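Local coordinates for protein lipocalin (Argas monolakensis, PDB 3BRN) that binds the biogenic amine serotonin inside a lipocalin beta barrel, consistent with a role in capturing host amines for a soft tick, at residues A[27-33]-A[114-120]. Sequence-based numbering, arbitrary orientation.
Sequences YYLRKTT and NYELWVH. With SRO (serotonin), chain C.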
loop_
_atom_site.group_PDB
_atom_site.type_symbol
_atom_site.label_atom_id
_atom_site.label_comp_id
_atom_site.label_asym_id
_atom_site.label_seq_id
_atom_site.Cartn_x
_atom_site.Cartn_y
_atom_site.Cartn_z
ATOM N N TYR A 27 3.435 4.496 3.344
ATOM C CA TYR A 27 2.951 3.143 3.605
ATOM C C TYR A 27 4.018 2.103 3.247
ATOM O O TYR A 27 4.612 2.156 2.165
ATOM C CB TYR A 27 1.672 2.870 2.796
ATOM C CG TYR A 27 0.439 3.576 3.323
ATOM C CD1 TYR A 27 -0.533 2.885 4.035
ATOM C CD2 TYR A 27 0.205 4.909 3.021
ATOM C CE1 TYR A 27 -1.668 3.537 4.522
ATOM C CE2 TYR A 27 -0.912 5.558 3.474
ATOM C CZ TYR A 27 -1.857 4.869 4.201
ATOM O OH TYR A 27 -2.929 5.562 4.699
ATOM N N TYR A 28 4.263 1.169 4.168
ATOM C CA TYR A 28 5.118 0.033 3.888
ATOM C C TYR A 28 4.249 -1.072 3.337
ATOM O O TYR A 28 3.151 -1.277 3.845
ATOM C CB TYR A 28 5.738 -0.507 5.169
ATOM C CG TYR A 28 6.828 0.351 5.744
ATOM C CD1 TYR A 28 6.558 1.246 6.763
ATOM C CD2 TYR A 28 8.139 0.245 5.287
ATOM C CE1 TYR A 28 7.571 1.955 7.369
ATOM C CE2 TYR A 28 9.151 1.011 5.846
ATOM C CZ TYR A 28 8.854 1.857 6.885
ATOM O OH TYR A 28 9.851 2.584 7.500
ATOM N N LEU A 29 4.813 -1.889 2.447
ATOM C CA LEU A 29 4.114 -3.106 2.034
ATOM C C LEU A 29 4.417 -4.109 3.138
ATOM O O LEU A 29 5.569 -4.467 3.326
ATOM C CB LEU A 29 4.622 -3.620 0.689
ATOM C CG LEU A 29 4.108 -5.007 0.237
ATOM C CD1 LEU A 29 2.592 -4.961 0.159
ATOM C CD2 LEU A 29 4.665 -5.280 -1.154
ATOM N N ARG A 30 3.421 -4.363 3.995
ATOM C CA ARG A 30 3.596 -5.178 5.191
ATOM C C ARG A 30 3.540 -6.679 4.906
ATOM O O ARG A 30 4.343 -7.450 5.439
ATOM C CB ARG A 30 2.563 -4.783 6.259
ATOM C CG ARG A 30 2.590 -5.610 7.551
ATOM C CD ARG A 30 3.949 -5.550 8.277
ATOM N NE ARG A 30 3.962 -6.429 9.447
ATOM C CZ ARG A 30 4.085 -7.754 9.395
ATOM N NH1 ARG A 30 4.247 -8.376 8.235
ATOM N NH2 ARG A 30 4.063 -8.462 10.510
ATOM N N LYS A 31 2.516 -7.111 4.173
ATOM C CA LYS A 31 2.395 -8.531 3.801
ATOM C C LYS A 31 1.918 -8.606 2.365
ATOM O O LYS A 31 1.081 -7.808 1.968
ATOM C CB LYS A 31 1.362 -9.248 4.684
ATOM C CG LYS A 31 1.604 -9.161 6.191
ATOM C CD LYS A 31 0.577 -9.978 6.953
ATOM C CE LYS A 31 0.767 -9.852 8.464
ATOM N NZ LYS A 31 -0.489 -10.173 9.187
ATOM N N THR A 32 2.292 -9.680 1.664
ATOM C CA THR A 32 1.797 -9.915 0.303
ATOM C C THR A 32 1.713 -11.416 0.020
ATOM O O THR A 32 2.389 -12.215 0.676
ATOM C CB THR A 32 2.682 -9.186 -0.766
ATOM O OG1 THR A 32 2.195 -9.469 -2.082
ATOM C CG2 THR A 32 4.149 -9.626 -0.678
ATOM N N THR A 33 0.807 -11.811 -0.876
ATOM C CA THR A 33 0.771 -13.193 -1.353
ATOM C C THR A 33 1.683 -13.381 -2.565
ATOM O O THR A 33 1.724 -14.460 -3.148
ATOM C CB THR A 33 -0.668 -13.657 -1.708
ATOM O OG1 THR A 33 -1.211 -12.796 -2.718
ATOM C CG2 THR A 33 -1.574 -13.615 -0.445
ATOM N N ASN A 114 -2.237 -10.662 -6.957
ATOM C CA ASN A 114 -1.908 -10.969 -5.596
ATOM C C ASN A 114 -2.612 -10.051 -4.587
ATOM O O ASN A 114 -3.079 -9.028 -4.949
ATOM C CB ASN A 114 -0.414 -10.852 -5.445
ATOM C CG ASN A 114 0.073 -9.474 -5.717
ATOM O OD1 ASN A 114 0.048 -9.012 -6.817
ATOM N ND2 ASN A 114 0.446 -8.803 -4.697
ATOM N N TYR A 115 -2.669 -10.460 -3.333
ATOM C CA TYR A 115 -3.187 -9.623 -2.293
ATOM C C TYR A 115 -2.117 -8.966 -1.453
ATOM O O TYR A 115 -1.105 -9.526 -1.241
ATOM C CB TYR A 115 -4.195 -10.375 -1.423
ATOM C CG TYR A 115 -5.320 -10.924 -2.233
ATOM C CD1 TYR A 115 -6.258 -10.098 -2.742
ATOM C CD2 TYR A 115 -5.386 -12.255 -2.551
ATOM C CE1 TYR A 115 -7.246 -10.565 -3.500
ATOM C CE2 TYR A 115 -6.387 -12.740 -3.321
ATOM C CZ TYR A 115 -7.317 -11.890 -3.796
ATOM O OH TYR A 115 -8.327 -12.278 -4.571
ATOM N N GLU A 116 -2.416 -7.791 -0.933
ATOM C CA GLU A 116 -1.406 -6.957 -0.281
ATOM C C GLU A 116 -1.979 -6.250 0.927
ATOM O O GLU A 116 -3.073 -5.684 0.864
ATOM C CB GLU A 116 -0.900 -5.891 -1.258
ATOM C CG GLU A 116 -0.194 -6.483 -2.484
ATOM C CD GLU A 116 0.254 -5.419 -3.475
ATOM O OE1 GLU A 116 -0.190 -4.252 -3.344
ATOM O OE2 GLU A 116 0.968 -5.775 -4.441
ATOM N N LEU A 117 -1.179 -6.169 1.977
ATOM C CA LEU A 117 -1.521 -5.332 3.113
ATOM C C LEU A 117 -0.484 -4.220 3.189
ATOM O O LEU A 117 0.699 -4.492 3.363
ATOM C CB LEU A 117 -1.492 -6.166 4.399
ATOM C CG LEU A 117 -1.638 -5.412 5.725
ATOM C CD1 LEU A 117 -2.993 -4.741 5.828
ATOM C CD2 LEU A 117 -1.429 -6.383 6.887
ATOM N N TRP A 118 -0.936 -2.988 3.108
ATOM C CA TRP A 118 -0.080 -1.840 3.235
ATOM C C TRP A 118 -0.370 -1.142 4.537
ATOM O O TRP A 118 -1.491 -1.019 4.900
ATOM C CB TRP A 118 -0.261 -0.909 2.062
ATOM C CG TRP A 118 0.139 -1.399 0.757
ATOM C CD1 TRP A 118 -0.543 -2.221 -0.020
ATOM C CD2 TRP A 118 1.332 -1.092 0.064
ATOM N NE1 TRP A 118 0.115 -2.459 -1.161
ATOM C CE2 TRP A 118 1.294 -1.780 -1.135
ATOM C CE3 TRP A 118 2.438 -0.310 0.342
ATOM C CZ2 TRP A 118 2.294 -1.680 -2.069
ATOM C CZ3 TRP A 118 3.426 -0.233 -0.582
ATOM C CH2 TRP A 118 3.354 -0.897 -1.766
ATOM N N VAL A 119 0.657 -0.734 5.265
ATOM C CA VAL A 119 0.452 -0.092 6.568
ATOM C C VAL A 119 1.224 1.218 6.671
ATOM O O VAL A 119 2.379 1.303 6.256
ATOM C CB VAL A 119 0.809 -1.026 7.753
ATOM C CG1 VAL A 119 0.383 -0.394 9.088
ATOM C CG2 VAL A 119 0.149 -2.381 7.582
ATOM N N HIS A 120 0.525 2.263 7.117
ATOM C CA HIS A 120 1.102 3.591 7.277
ATOM C C HIS A 120 2.267 3.582 8.272
ATOM O O HIS A 120 2.230 2.865 9.268
ATOM C CB HIS A 120 0.017 4.564 7.753
ATOM C CG HIS A 120 0.418 6.000 7.678
ATOM N ND1 HIS A 120 0.887 6.695 8.771
ATOM C CD2 HIS A 120 0.501 6.848 6.627
ATOM C CE1 HIS A 120 1.259 7.904 8.393
ATOM N NE2 HIS A 120 1.034 8.024 7.098
HETATM O OH SRO C . 0.655 5.852 -4.569
HETATM C CZ3 SRO C . 0.379 4.517 -4.403
HETATM C CH2 SRO C . 0.557 3.684 -5.505
HETATM C CZ2 SRO C . 0.411 2.301 -5.373
HETATM C CE2 SRO C . 0.015 1.825 -4.133
HETATM N NE1 SRO C . -0.282 0.595 -3.640
HETATM C CD1 SRO C . -0.595 0.702 -2.327
HETATM C CG SRO C . -0.531 2.048 -1.963
HETATM C CD2 SRO C . -0.166 2.743 -3.113
HETATM C CE3 SRO C . 0.011 4.033 -3.255
HETATM C CB SRO C . -0.846 2.615 -0.600
HETATM C CA SRO C . -2.114 3.490 -0.664
HETATM N NZ SRO C . -2.288 4.154 0.632
HETATM O O HOH W 1 3.070 -7.535 -3.638
#
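Leu-29 lies over one face of the Trp-118 indole, its CB 3.8 Å from the centroid of the six-membered ring and 10° off the normal, a CH-pi contact; on the opposite face leans serotonin's pyrrole end, led by CD1, 3.3 Å from Trp-118 CE2. Trp-118 NE1 donates to Glu-116 OE1 at 2.8 Å, which helps hold the indole's rotation, since OE1 lies nearly in the ring plane (7° out). The extended Glu-116 side chain also accepts from Asn-114 ND2 through OE2, where a water linked to Thr-32 OG1 donates as well; Thr-32 OG1 is also hydrogen-bonded to Lys-34 N. Farther along, His-120 turns its edge to the face of Tyr-27, centroids 5.1 Å apart; serotonin NZ sits 3.4 Å above the other face, over the ring centre. The backbones pair antiparallel, with a classic beta bulge that shifts the register by one: Arg-30 and Lys-31 both face Leu-117, whose O accepts from Arg-30 N (2.8 Å) and Lys-31 N (3.3 Å). Away from the ligand, Leu-117 CD2 packs beside both chains, near helix 131-140. This barrel wall thus offers serotonin two aromatic faces, Tyr-27 probably adding a cation-pi contribution; serotonin is also hydrogen-bonded to Asp-106 OD2 and Ser-18 O.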